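Local atomic coordinates of alpha-Amylase (Thermotoga maritima, PDB entry 2B5D), a protein that is an alpha-amylase of glycosyl hydrolase family 57, with a mostly parallel central sheet surrounded by helices. Residues 25-30 with 68-73; 37-42 with 115-120; 195-200 with 230-235; 147-152 with 160-165. All coordinates share one frame; numbering follows the deposited sequence.

Contact 1: residues 25-30 with 68-73; sequences LEERWL and RDLQEK
Glu27 turns its CG anti to its own carbonyl carbon (chi1 -59°) and runs extended beyond it, which carries the carboxylate out to Leu70. Leu70 is folded differently. Its CD1 nearly eclipses CA about the CB-CG bond (chi2 5°), and this branch is the one that meets the glutamate. The eclipsed torsion makes the exact position of the branch less certain. Glu27 OE1 lies 4.1 Å from Leu70 CD1, and the two side chains cross at about a right angle. This is a van der Waals touch between an acid oxygen and a methyl. The same oxygen accepts a hydrogen bond from the backbone N of His18, so the acid is anchored from the loop side although Leu70 offers it nothing polar.

Leu30 comes in one helical turn further on. Its CD1 rests 3.9 Å from the branch carbon CG of Leu70, again with the side chains about perpendicular. Leu70 is therefore met at two points, at CG by a leucine and at CD1 by a glutamate. The backbones stay well apart, with Glu27 CA and Leu70 CA 8.7 Å from each other. Lys73 also points this way, but its NZ stops 6.8 Å from Glu27 OE2. Any attraction between the charges is long-range. Lys73 NZ instead gives a weak bond to Asp69 O at 3.4 Å, back on its own helix.

The contact is buried and joins the N-terminal parts of helices 27-47 and 68-91. Helix 59-66 closes in beside it, with Leu61 on Leu30 and Met64 on Leu70. Loop residues Leu13 and Val16 pack on Leu30 and Glu27.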
loop_
_atom_site.group_PDB
_atom_site.type_symbol
_atom_site.label_atom_id
_atom_site.label_comp_id
_atom_site.label_asym_id
_atom_site.label_seq_id
_atom_site.Cartn_x
_atom_site.Cartn_y
_atom_site.Cartn_z
ATOM N N LEU A 25 2.730 19.183 3.306
ATOM C CA LEU A 25 3.902 18.545 3.914
ATOM C C LEU A 25 5.217 18.864 3.193
ATOM O O LEU A 25 6.242 19.111 3.834
ATOM C CB LEU A 25 3.697 17.024 4.016
ATOM C CG LEU A 25 4.842 16.173 4.595
ATOM C CD1 LEU A 25 5.137 16.529 6.063
ATOM C CD2 LEU A 25 4.538 14.674 4.429
ATOM N N GLU A 26 5.177 18.869 1.864
ATOM C CA GLU A 26 6.398 19.008 1.079
ATOM C C GLU A 26 6.785 20.447 0.751
ATOM O O GLU A 26 7.824 20.698 0.138
ATOM C CB GLU A 26 6.414 18.084 -0.165
ATOM C CG GLU A 26 5.098 17.402 -0.541
ATOM C CD GLU A 26 4.724 16.207 0.362
ATOM O OE1 GLU A 26 3.561 16.182 0.847
ATOM O OE2 GLU A 26 5.572 15.296 0.578
ATOM N N GLU A 27 5.967 21.392 1.203
ATOM C CA GLU A 27 6.339 22.800 1.179
ATOM C C GLU A 27 7.209 23.185 2.383
ATOM O O GLU A 27 7.800 24.260 2.394
ATOM C CB GLU A 27 5.091 23.695 1.093
ATOM C CG GLU A 27 4.205 23.429 -0.151
ATOM C CD GLU A 27 3.138 24.500 -0.386
ATOM O OE1 GLU A 27 2.896 24.834 -1.575
ATOM O OE2 GLU A 27 2.544 25.001 0.610
ATOM N N ARG A 28 7.266 22.311 3.395
ATOM C CA ARG A 28 8.126 22.503 4.571
ATOM C C ARG A 28 9.612 22.280 4.254
ATOM O O ARG A 28 10.474 22.813 4.944
ATOM C CB ARG A 28 7.731 21.537 5.687
ATOM C CG ARG A 28 6.371 21.773 6.303
ATOM C CD ARG A 28 6.150 20.842 7.513
ATOM N NE ARG A 28 6.540 21.441 8.801
ATOM C CZ ARG A 28 7.768 21.394 9.330
ATOM N NH1 ARG A 28 8.763 20.778 8.690
ATOM N NH2 ARG A 28 8.010 21.965 10.512
ATOM N N TRP A 29 9.900 21.459 3.239
ATOM C CA TRP A 29 11.268 21.279 2.773
ATOM C C TRP A 29 11.863 22.656 2.443
ATOM O O TRP A 29 12.905 23.037 2.967
ATOM C CB TRP A 29 11.338 20.384 1.530
ATOM C CG TRP A 29 10.708 18.993 1.594
ATOM C CD1 TRP A 29 10.226 18.286 0.519
ATOM C CD2 TRP A 29 10.505 18.143 2.751
ATOM N NE1 TRP A 29 9.737 17.062 0.927
ATOM C CE2 TRP A 29 9.894 16.942 2.286
ATOM C CE3 TRP A 29 10.780 18.273 4.134
ATOM C CZ2 TRP A 29 9.544 15.868 3.157
ATOM C CZ3 TRP A 29 10.426 17.197 5.012
ATOM C CH2 TRP A 29 9.819 16.015 4.504
ATOM N N LEU A 30 11.158 23.402 1.602
ATOM C CA LEU A 30 11.516 24.773 1.275
ATOM C C LEU A 30 11.766 25.658 2.503
ATOM O O LEU A 30 12.766 26.381 2.576
ATOM C CB LEU A 30 10.413 25.397 0.419
ATOM C CG LEU A 30 10.700 26.398 -0.707
ATOM C CD1 LEU A 30 9.690 27.500 -0.624
ATOM C CD2 LEU A 30 12.126 26.955 -0.746
ATOM N N ARG A 68 5.483 35.282 -4.243
ATOM C CA ARG A 68 5.118 36.027 -3.019
ATOM C C ARG A 68 3.967 35.452 -2.172
ATOM O O ARG A 68 3.635 35.998 -1.130
ATOM C CB ARG A 68 5.018 37.552 -3.224
ATOM C CG ARG A 68 3.997 38.063 -4.220
ATOM C CD ARG A 68 3.621 39.536 -3.894
ATOM N NE ARG A 68 4.640 40.214 -3.063
ATOM C CZ ARG A 68 5.755 40.800 -3.521
ATOM N NH1 ARG A 68 6.028 40.809 -4.830
ATOM N NH2 ARG A 68 6.603 41.371 -2.663
ATOM N N ASP A 69 3.413 34.323 -2.599
ATOM C CA ASP A 69 2.542 33.522 -1.740
ATOM C C ASP A 69 3.335 32.574 -0.826
ATOM O O ASP A 69 2.935 32.343 0.324
ATOM C CB ASP A 69 1.507 32.775 -2.576
ATOM C CG ASP A 69 0.827 33.692 -3.592
ATOM O OD1 ASP A 69 -0.366 34.032 -3.390
ATOM O OD2 ASP A 69 1.506 34.109 -4.575
ATOM N N LEU A 70 4.458 32.046 -1.327
ATOM C CA LEU A 70 5.385 31.258 -0.507
ATOM C C LEU A 70 6.073 32.126 0.546
ATOM O O LEU A 70 6.269 31.700 1.684
ATOM C CB LEU A 70 6.412 30.516 -1.374
ATOM C CG LEU A 70 6.258 29.031 -1.780
ATOM C CD1 LEU A 70 4.943 28.333 -1.361
ATOM C CD2 LEU A 70 6.517 28.821 -3.291
ATOM N N GLN A 71 6.414 33.354 0.185
ATOM C CA GLN A 71 7.029 34.271 1.134
ATOM C C GLN A 71 6.091 34.580 2.315
ATOM O O GLN A 71 6.531 34.634 3.475
ATOM C CB GLN A 71 7.448 35.562 0.426
ATOM C CG GLN A 71 8.223 35.348 -0.867
ATOM C CD GLN A 71 8.508 36.642 -1.621
ATOM O OE1 GLN A 71 9.323 36.663 -2.549
ATOM N NE2 GLN A 71 7.843 37.726 -1.224
ATOM N N GLU A 72 4.804 34.782 2.004
ATOM C CA GLU A 72 3.746 34.978 3.008
ATOM C C GLU A 72 3.576 33.754 3.916
ATOM O O GLU A 72 3.581 33.890 5.143
ATOM C CB GLU A 72 2.423 35.368 2.331
ATOM C CG GLU A 72 2.383 36.849 1.938
ATOM C CD GLU A 72 1.221 37.247 1.016
ATOM O OE1 GLU A 72 1.246 38.415 0.558
ATOM O OE2 GLU A 72 0.301 36.427 0.750
ATOM N N LYS A 73 3.462 32.572 3.314
ATOM C CA LYS A 73 3.456 31.307 4.061
ATOM C C LYS A 73 4.718 31.079 4.913
ATOM O O LYS A 73 4.627 30.544 6.019
ATOM C CB LYS A 73 3.202 30.117 3.129
ATOM C CG LYS A 73 1.759 29.991 2.696
ATOM C CD LYS A 73 1.604 29.445 1.260
ATOM C CE LYS A 73 0.232 29.829 0.616
ATOM N NZ LYS A 73 -0.255 31.226 0.926
#

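Contact 2: residues 37-42 with 115-120; sequences TYIPLL and NVFRSY
Ile39 and Val116 bring the two helices closest, with their CA atoms 7.2 Å apart, and helix 27-47 is kinked just there because Pro40 has no N-H to give to the preceding turn. Ile39 uses both of its branches. Its CG2 lies 3.9 Å from Val116 CG1, and the two side chains slide past each other in opposite directions. Its CG1 stands anti to the carbonyl carbon (chi1 -74°) and sends CD1 the other way, to Phe117. There CD1 is 4.0 Å from Phe117 CB and 4.1 Å from Phe117 CD2, and it approaches the ring obliquely.

Tyr120 adds a polar link. Water 1 lies 3.0 Å from Tyr120 OH and gives a weak bond to Leu42 O at 3.4 Å. The phenol is also hydrogen-bonded to Lys130 NZ. Val116 CG1 sits in plane at the edge of the Tyr120 ring, so the same methyl serves the isoleucine and the tyrosine.

The contact packs helix 27-47 against the last turns of helix 97-119. Helix 68-91 lies next to both, where Tyr74 meets Ile39 and the Phe117 ring. Helix 125-134 adds Phe128, on Leu42.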
loop_
_atom_site.group_PDB
_atom_site.type_symbol
_atom_site.label_atom_id
_atom_site.label_comp_id
_atom_site.label_asym_id
_atom_site.label_seq_id
_atom_site.Cartn_x
_atom_site.Cartn_y
_atom_site.Cartn_z
ATOM N N THR A 37 19.663 26.839 5.718
ATOM C CA THR A 37 20.760 27.040 4.761
ATOM C C THR A 37 20.807 28.399 4.090
ATOM O O THR A 37 21.787 29.081 4.227
ATOM C CB THR A 37 20.805 25.900 3.707
ATOM O OG1 THR A 37 20.826 24.640 4.377
ATOM C CG2 THR A 37 22.056 26.009 2.835
ATOM N N TYR A 38 19.762 28.809 3.372
ATOM C CA TYR A 38 19.882 30.018 2.539
ATOM C C TYR A 38 20.079 31.346 3.298
ATOM O O TYR A 38 20.927 32.173 2.915
ATOM C CB TYR A 38 18.740 30.134 1.527
ATOM C CG TYR A 38 18.434 28.855 0.807
ATOM C CD1 TYR A 38 19.447 28.021 0.356
ATOM C CD2 TYR A 38 17.128 28.478 0.577
ATOM C CE1 TYR A 38 19.160 26.836 -0.300
ATOM C CE2 TYR A 38 16.830 27.300 -0.087
ATOM C CZ TYR A 38 17.854 26.476 -0.512
ATOM O OH TYR A 38 17.536 25.284 -1.164
ATOM N N ILE A 39 19.322 31.562 4.371
ATOM C CA ILE A 39 19.504 32.800 5.161
ATOM C C ILE A 39 20.805 32.802 5.999
ATOM O O ILE A 39 21.492 33.812 6.050
ATOM C CB ILE A 39 18.217 33.165 5.993
ATOM C CG1 ILE A 39 17.125 33.719 5.069
ATOM C CG2 ILE A 39 18.527 34.152 7.145
ATOM C CD1 ILE A 39 15.692 33.755 5.699
ATOM N N PRO A 40 21.137 31.682 6.676
ATOM C CA PRO A 40 22.444 31.601 7.346
ATOM C C PRO A 40 23.658 31.800 6.407
ATOM O O PRO A 40 24.680 32.283 6.860
ATOM C CB PRO A 40 22.459 30.183 7.923
ATOM C CG PRO A 40 21.040 29.835 8.107
ATOM C CD PRO A 40 20.330 30.481 6.933
ATOM N N LEU A 41 23.558 31.420 5.132
ATOM C CA LEU A 41 24.577 31.823 4.140
ATOM C C LEU A 41 24.632 33.329 3.976
ATOM O O LEU A 41 25.695 33.931 4.016
ATOM C CB LEU A 41 24.343 31.166 2.775
ATOM C CG LEU A 41 24.621 29.671 2.613
ATOM C CD1 LEU A 41 24.270 29.236 1.192
ATOM C CD2 LEU A 41 26.078 29.310 2.947
ATOM N N LEU A 42 23.473 33.934 3.798
ATOM C CA LEU A 42 23.356 35.375 3.758
ATOM C C LEU A 42 23.965 36.026 5.001
ATOM O O LEU A 42 24.747 36.957 4.895
ATOM C CB LEU A 42 21.885 35.775 3.589
ATOM C CG LEU A 42 21.373 36.187 2.197
ATOM C CD1 LEU A 42 22.295 35.770 1.071
ATOM C CD2 LEU A 42 19.975 35.677 1.970
ATOM N N ASN A 115 13.874 38.263 10.513
ATOM C CA ASN A 115 14.295 39.648 10.370
ATOM C C ASN A 115 15.138 39.917 9.137
ATOM O O ASN A 115 14.996 40.974 8.515
ATOM C CB ASN A 115 15.114 40.054 11.575
ATOM C CG ASN A 115 14.733 41.404 12.083
ATOM O OD1 ASN A 115 13.802 41.524 12.891
ATOM N ND2 ASN A 115 15.430 42.444 11.612
ATOM N N VAL A 116 16.038 38.987 8.807
ATOM C CA VAL A 116 16.781 39.059 7.546
ATOM C C VAL A 116 15.811 38.931 6.380
ATOM O O VAL A 116 15.896 39.669 5.412
ATOM C CB VAL A 116 17.893 37.982 7.451
ATOM C CG1 VAL A 116 18.433 37.856 6.023
ATOM C CG2 VAL A 116 19.028 38.288 8.438
ATOM N N PHE A 117 14.880 37.993 6.492
ATOM C CA PHE A 117 13.869 37.770 5.475
ATOM C C PHE A 117 13.069 39.042 5.210
ATOM O O PHE A 117 12.711 39.330 4.064
ATOM C CB PHE A 117 12.948 36.651 5.925
ATOM C CG PHE A 117 11.957 36.221 4.893
ATOM C CD1 PHE A 117 10.648 36.674 4.941
ATOM C CD2 PHE A 117 12.318 35.327 3.896
ATOM C CE1 PHE A 117 9.714 36.256 3.999
ATOM C CE2 PHE A 117 11.390 34.911 2.949
ATOM C CZ PHE A 117 10.087 35.379 3.002
ATOM N N ARG A 118 12.807 39.794 6.283
ATOM C CA ARG A 118 12.093 41.064 6.210
ATOM C C ARG A 118 12.966 42.171 5.624
ATOM O O ARG A 118 12.484 42.915 4.782
ATOM C CB ARG A 118 11.526 41.463 7.579
ATOM C CG ARG A 118 10.385 40.557 8.056
ATOM C CD ARG A 118 9.655 41.153 9.253
ATOM N NE ARG A 118 8.882 40.163 10.006
ATOM C CZ ARG A 118 7.749 39.603 9.582
ATOM N NH1 ARG A 118 7.112 38.719 10.341
ATOM N NH2 ARG A 118 7.254 39.922 8.398
ATOM N N SER A 119 14.236 42.261 6.033
ATOM C CA SER A 119 15.221 43.145 5.381
ATOM C C SER A 119 15.144 43.169 3.850
ATOM O O SER A 119 15.514 44.171 3.227
ATOM C CB SER A 119 16.649 42.730 5.729
ATOM O OG SER A 119 16.784 42.459 7.100
ATOM N N TYR A 120 14.700 42.061 3.254
ATOM C CA TYR A 120 14.703 41.882 1.817
ATOM C C TYR A 120 13.294 41.831 1.249
ATOM O O TYR A 120 13.084 41.293 0.146
ATOM C CB TYR A 120 15.437 40.593 1.458
ATOM C CG TYR A 120 16.930 40.669 1.638
ATOM C CD1 TYR A 120 17.569 39.942 2.640
ATOM C CD2 TYR A 120 17.711 41.469 0.808
ATOM C CE1 TYR A 120 18.946 40.006 2.801
ATOM C CE2 TYR A 120 19.081 41.543 0.968
ATOM C CZ TYR A 120 19.696 40.812 1.962
ATOM O OH TYR A 120 21.065 40.882 2.113
HETATM O O HOH W 1 22.740 39.701 4.322
#

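Contact 3: residues 195-200 with 230-235; sequences YLAQNN and SGVFAF
Ala197 sets its CB against one branch of Val232, with Val232 CG2 3.8 Å away. Val232 CG1 is anti to the backbone N (chi1 -172°), which puts CG2 anti to the carbonyl carbon. Val232 CG2 also lies 3.8 Å from Ala197 N. It thus rests on both the methyl and the backbone of the helix. Consistent with the small side chain of Ala197, the CA atoms of Ala197 and Val232 are 6.4 Å apart. The other branch faces Leu196, whose CB is 4.5 Å from Val232 CG1.

Ser230 borders the patch. Its O is 4.1 Å and its CB 4.2 Å from Ala197 CB. Its hydroxyl is engaged with Thr228 OG1, and the same threonine oxygen bonds Val232 N. Thr228 OG1 thus gathers both groups within the turn.

On the other segment, Asn200 is the C-prime residue of a Schellman motif that ends helix 192-198. Leu196 and Val232 both also touch Phe204 of strand 203-206, the parallel neighbour of strand 233-236.

Across the two segments the contact is mainly apolar, though Val232 CG2 also meets a backbone nitrogen and Ser230 O lies beside the alanine methyl. Cohesion between the segments is probably mainly van der Waals.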
loop_
_atom_site.group_PDB
_atom_site.type_symbol
_atom_site.label_atom_id
_atom_site.label_comp_id
_atom_site.label_asym_id
_atom_site.label_seq_id
_atom_site.Cartn_x
_atom_site.Cartn_y
_atom_site.Cartn_z
ATOM N N TYR A 195 25.434 23.264 -27.426
ATOM C CA TYR A 195 24.189 23.937 -27.021
ATOM C C TYR A 195 24.451 24.945 -25.964
ATOM O O TYR A 195 23.739 25.950 -25.852
ATOM C CB TYR A 195 23.121 22.925 -26.550
ATOM C CG TYR A 195 22.592 22.070 -27.671
ATOM C CD1 TYR A 195 22.808 20.697 -27.679
ATOM C CD2 TYR A 195 21.902 22.638 -28.769
ATOM C CE1 TYR A 195 22.371 19.904 -28.753
ATOM C CE2 TYR A 195 21.420 21.816 -29.832
ATOM C CZ TYR A 195 21.670 20.493 -29.817
ATOM O OH TYR A 195 21.241 19.696 -30.858
ATOM N N LEU A 196 25.478 24.696 -25.175
ATOM C CA LEU A 196 25.848 25.625 -24.114
ATOM C C LEU A 196 26.462 26.833 -24.747
ATOM O O LEU A 196 26.211 27.967 -24.312
ATOM C CB LEU A 196 26.858 24.974 -23.109
ATOM C CG LEU A 196 26.478 24.291 -21.766
ATOM C CD1 LEU A 196 24.929 24.167 -21.529
ATOM C CD2 LEU A 196 27.310 22.956 -21.369
ATOM N N ALA A 197 27.332 26.582 -25.728
ATOM C CA ALA A 197 27.927 27.651 -26.562
ATOM C C ALA A 197 26.795 28.407 -27.262
ATOM O O ALA A 197 26.647 29.646 -27.072
ATOM C CB ALA A 197 28.987 27.077 -27.584
ATOM N N GLN A 198 25.901 27.696 -27.949
ATOM C CA GLN A 198 24.741 28.442 -28.537
ATOM C C GLN A 198 23.982 29.297 -27.545
ATOM O O GLN A 198 23.402 30.346 -27.905
ATOM C CB GLN A 198 23.806 27.553 -29.313
ATOM C CG GLN A 198 24.542 26.584 -30.253
ATOM C CD GLN A 198 23.621 25.516 -30.668
ATOM O OE1 GLN A 198 24.010 24.444 -31.194
ATOM N NE2 GLN A 198 22.353 25.775 -30.419
ATOM N N ASN A 199 24.018 28.916 -26.269
ATOM C CA ASN A 199 23.224 29.631 -25.251
ATOM C C ASN A 199 24.038 30.666 -24.531
ATOM O O ASN A 199 23.582 31.268 -23.539
ATOM C CB ASN A 199 22.581 28.635 -24.275
ATOM C CG ASN A 199 21.279 28.043 -24.779
ATOM O OD1 ASN A 199 21.224 26.895 -25.251
ATOM N ND2 ASN A 199 20.211 28.804 -24.650
ATOM N N ASN A 200 25.246 30.910 -25.060
ATOM C CA ASN A 200 26.211 31.870 -24.520
ATOM C C ASN A 200 26.676 31.544 -23.090
ATOM O O ASN A 200 26.936 32.459 -22.249
ATOM C CB ASN A 200 25.698 33.304 -24.632
ATOM C CG ASN A 200 25.418 33.707 -26.119
ATOM O OD1 ASN A 200 26.092 33.246 -27.060
ATOM N ND2 ASN A 200 24.377 34.484 -26.309
ATOM N N SER A 230 34.718 24.272 -28.702
ATOM C CA SER A 230 33.664 25.279 -28.888
ATOM C C SER A 230 33.863 26.543 -28.072
ATOM O O SER A 230 33.054 27.514 -28.188
ATOM C CB SER A 230 32.300 24.672 -28.514
ATOM O OG SER A 230 32.391 23.396 -27.796
ATOM N N GLY A 231 34.911 26.515 -27.227
ATOM C CA GLY A 231 35.280 27.621 -26.294
ATOM C C GLY A 231 34.615 27.637 -24.936
ATOM O O GLY A 231 34.653 28.669 -24.166
ATOM N N VAL A 232 33.966 26.525 -24.624
ATOM C CA VAL A 232 33.275 26.437 -23.305
ATOM C C VAL A 232 34.253 25.796 -22.280
ATOM O O VAL A 232 34.867 24.751 -22.544
ATOM C CB VAL A 232 31.828 25.746 -23.369
ATOM C CG1 VAL A 232 31.132 25.867 -22.030
ATOM C CG2 VAL A 232 30.927 26.419 -24.420
ATOM N N PHE A 233 34.457 26.482 -21.183
ATOM C CA PHE A 233 35.328 25.978 -20.096
ATOM C C PHE A 233 34.620 24.907 -19.213
ATOM O O PHE A 233 33.473 25.117 -18.816
ATOM C CB PHE A 233 35.747 27.149 -19.214
ATOM C CG PHE A 233 36.739 28.058 -19.847
ATOM C CD1 PHE A 233 36.359 29.328 -20.304
ATOM C CD2 PHE A 233 38.085 27.664 -19.976
ATOM C CE1 PHE A 233 37.330 30.220 -20.871
ATOM C CE2 PHE A 233 39.038 28.527 -20.571
ATOM C CZ PHE A 233 38.643 29.808 -21.021
ATOM N N ALA A 234 35.263 23.759 -18.977
ATOM C CA ALA A 234 34.764 22.753 -18.044
ATOM C C ALA A 234 35.705 22.614 -16.797
ATOM O O ALA A 234 36.916 22.490 -16.952
ATOM C CB ALA A 234 34.640 21.411 -18.747
ATOM N N PHE A 235 35.121 22.585 -15.598
ATOM C CA PHE A 235 35.816 22.442 -14.301
ATOM C C PHE A 235 35.516 21.055 -13.748
ATOM O O PHE A 235 34.367 20.746 -13.578
ATOM C CB PHE A 235 35.264 23.448 -13.321
ATOM C CG PHE A 235 35.738 24.869 -13.547
ATOM C CD1 PHE A 235 34.999 25.760 -14.337
ATOM C CD2 PHE A 235 36.896 25.319 -12.976
ATOM C CE1 PHE A 235 35.425 27.095 -14.522
ATOM C CE2 PHE A 235 37.348 26.635 -13.166
ATOM C CZ PHE A 235 36.602 27.539 -13.908
#

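Contact 4: residues 147-152 with 160-165; sequences AFLPLY and NAQITV
Van der Waals contacts join Ala147 and Leu149 to a single side chain, Gln162. Ala147 CB touches the amide end, lying 3.8 Å from Gln162 CD and nearly as close to Gln162 OE1 and NE2. Leu149 CD2 touches the stem, 3.9 Å from Gln162 CB. The glutamine can serve both because its chain folds about the CB-CG bond (chi2 -81°), turning the amide toward the alanine while the stem stays beside the leucine.

The hydrogen bonds lie around these contacts. Gln162 OE1 accepts from Thr145 N, and more weakly from Asn143 ND2. Gln162 NE2 gives to Gln460 OE1. The buried amide is thus satisfied at both ends and its orientation is fixed. Within the helix, Thr164 OG1 donates to Asn160 O at 3.1 Å from well above the carbonyl plane (42° out of it). The same carbonyl takes the regular bond from Thr164 N at 2.7 Å. Thr164 OG1 is also bonded to Arg525 NH2.

The loop after strand 137-142 is here laid back against helix 156-174, which follows it. Leu192 of helix 192-198 covers Leu149, and Phe457 of helix 443-458 covers Gln162. Tyr152 packs on helix 418-436 and on Leu299 of the second subunit.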
loop_
_atom_site.group_PDB
_atom_site.type_symbol
_atom_site.label_atom_id
_atom_site.label_comp_id
_atom_site.label_asym_id
_atom_site.label_seq_id
_atom_site.Cartn_x
_atom_site.Cartn_y
_atom_site.Cartn_z
ATOM N N ALA A 147 16.316 18.446 -15.105
ATOM C CA ALA A 147 16.251 17.168 -15.793
ATOM C C ALA A 147 17.659 16.628 -16.032
ATOM O O ALA A 147 18.602 17.387 -16.243
ATOM C CB ALA A 147 15.479 17.317 -17.168
ATOM N N PHE A 148 17.788 15.317 -16.080
ATOM C CA PHE A 148 19.060 14.699 -16.303
ATOM C C PHE A 148 19.200 14.603 -17.812
ATOM O O PHE A 148 18.619 13.721 -18.421
ATOM C CB PHE A 148 19.077 13.324 -15.631
ATOM C CG PHE A 148 20.318 12.529 -15.852
ATOM C CD1 PHE A 148 20.249 11.337 -16.532
ATOM C CD2 PHE A 148 21.528 12.905 -15.276
ATOM C CE1 PHE A 148 21.398 10.550 -16.734
ATOM C CE2 PHE A 148 22.679 12.122 -15.453
ATOM C CZ PHE A 148 22.593 10.924 -16.201
ATOM N N LEU A 149 20.049 15.481 -18.378
ATOM C CA LEU A 149 20.049 15.733 -19.836
ATOM C C LEU A 149 20.505 14.536 -20.642
ATOM O O LEU A 149 20.009 14.354 -21.709
ATOM C CB LEU A 149 20.829 16.988 -20.205
ATOM C CG LEU A 149 20.342 18.236 -19.484
ATOM C CD1 LEU A 149 21.295 19.450 -19.711
ATOM C CD2 LEU A 149 18.833 18.568 -19.794
ATOM N N PRO A 150 21.461 13.722 -20.132
ATOM C CA PRO A 150 21.829 12.518 -20.902
ATOM C C PRO A 150 20.698 11.511 -21.104
ATOM O O PRO A 150 20.763 10.664 -22.016
ATOM C CB PRO A 150 22.964 11.874 -20.057
ATOM C CG PRO A 150 23.449 12.931 -19.206
ATOM C CD PRO A 150 22.303 13.870 -18.928
ATOM N N LEU A 151 19.688 11.542 -20.248
ATOM C CA LEU A 151 18.548 10.699 -20.515
ATOM C C LEU A 151 17.798 11.129 -21.800
ATOM O O LEU A 151 17.264 10.295 -22.515
ATOM C CB LEU A 151 17.602 10.690 -19.303
ATOM C CG LEU A 151 16.438 9.685 -19.387
ATOM C CD1 LEU A 151 16.917 8.218 -19.609
ATOM C CD2 LEU A 151 15.517 9.852 -18.150
ATOM N N TYR A 152 17.801 12.422 -22.087
ATOM C CA TYR A 152 17.082 13.024 -23.218
ATOM C C TYR A 152 17.929 13.393 -24.464
ATOM O O TYR A 152 17.478 14.173 -25.320
ATOM C CB TYR A 152 16.393 14.280 -22.712
ATOM C CG TYR A 152 15.443 13.905 -21.610
ATOM C CD1 TYR A 152 14.259 13.197 -21.915
ATOM C CD2 TYR A 152 15.739 14.197 -20.248
ATOM C CE1 TYR A 152 13.396 12.812 -20.938
ATOM C CE2 TYR A 152 14.845 13.797 -19.228
ATOM C CZ TYR A 152 13.682 13.108 -19.591
ATOM O OH TYR A 152 12.761 12.714 -18.644
ATOM N N ASN A 160 17.903 21.458 -25.341
ATOM C CA ASN A 160 18.338 22.837 -25.572
ATOM C C ASN A 160 17.313 23.802 -24.943
ATOM O O ASN A 160 17.666 24.861 -24.396
ATOM C CB ASN A 160 18.577 23.020 -27.109
ATOM C CG ASN A 160 19.152 24.418 -27.501
ATOM O OD1 ASN A 160 19.722 25.126 -26.688
ATOM N ND2 ASN A 160 18.956 24.809 -28.758
ATOM N N ALA A 161 16.026 23.438 -25.010
ATOM C CA ALA A 161 14.954 24.184 -24.335
ATOM C C ALA A 161 15.091 24.132 -22.831
ATOM O O ALA A 161 14.956 25.196 -22.139
ATOM C CB ALA A 161 13.590 23.622 -24.738
ATOM N N GLN A 162 15.367 22.938 -22.281
ATOM C CA GLN A 162 15.842 22.909 -20.871
ATOM C C GLN A 162 16.898 23.942 -20.559
ATOM O O GLN A 162 16.768 24.706 -19.592
ATOM C CB GLN A 162 16.332 21.523 -20.442
ATOM C CG GLN A 162 15.216 20.566 -20.084
ATOM C CD GLN A 162 14.681 20.759 -18.674
ATOM O OE1 GLN A 162 15.436 21.125 -17.743
ATOM N NE2 GLN A 162 13.355 20.460 -18.484
ATOM N N ILE A 163 17.945 24.013 -21.382
ATOM C CA ILE A 163 19.026 25.035 -21.161
ATOM C C ILE A 163 18.559 26.468 -21.300
ATOM O O ILE A 163 18.800 27.302 -20.384
ATOM C CB ILE A 163 20.228 24.805 -22.145
ATOM C CG1 ILE A 163 20.948 23.495 -21.768
ATOM C CG2 ILE A 163 21.183 25.995 -22.125
ATOM C CD1 ILE A 163 21.432 22.724 -22.944
ATOM N N THR A 164 17.912 26.785 -22.456
ATOM C CA THR A 164 17.490 28.158 -22.713
ATOM C C THR A 164 16.534 28.697 -21.720
ATOM O O THR A 164 16.606 29.892 -21.342
ATOM C CB THR A 164 16.801 28.306 -24.138
ATOM O OG1 THR A 164 17.732 27.917 -25.148
ATOM C CG2 THR A 164 16.370 29.693 -24.372
ATOM N N VAL A 165 15.566 27.857 -21.326
ATOM C CA VAL A 165 14.606 28.286 -20.327
ATOM C C VAL A 165 15.264 28.629 -18.985
ATOM O O VAL A 165 14.963 29.678 -18.400
ATOM C CB VAL A 165 13.376 27.337 -20.242
ATOM C CG1 VAL A 165 12.437 27.736 -19.080
ATOM C CG2 VAL A 165 12.583 27.388 -21.582
#

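Overall arrangement
The four contacts form two touching pairs. Contacts 1 and 2 share helix 27-47 and have centres about 15 Å apart. They meet where Gln71 O lies 3.6 Å from Phe117 CE1, and their segments alternate along the chain. Contacts 3 and 4 have centres about 14 Å apart. Tyr195 of helix 192-198 packs on Asn160 of helix 156-174, and Asn199, just past the helix end, lies beside Ile163 and Thr164. The pairs are separate: nearest atoms are about 16 Å apart for contacts 2 and 4 and about 17 Å for contacts 1 and 4. Contacts 1 and 3 lie on opposite sides of the chain's centre, about 35 Å apart between centres, as do contacts 2 and 4, about 31 Å apart.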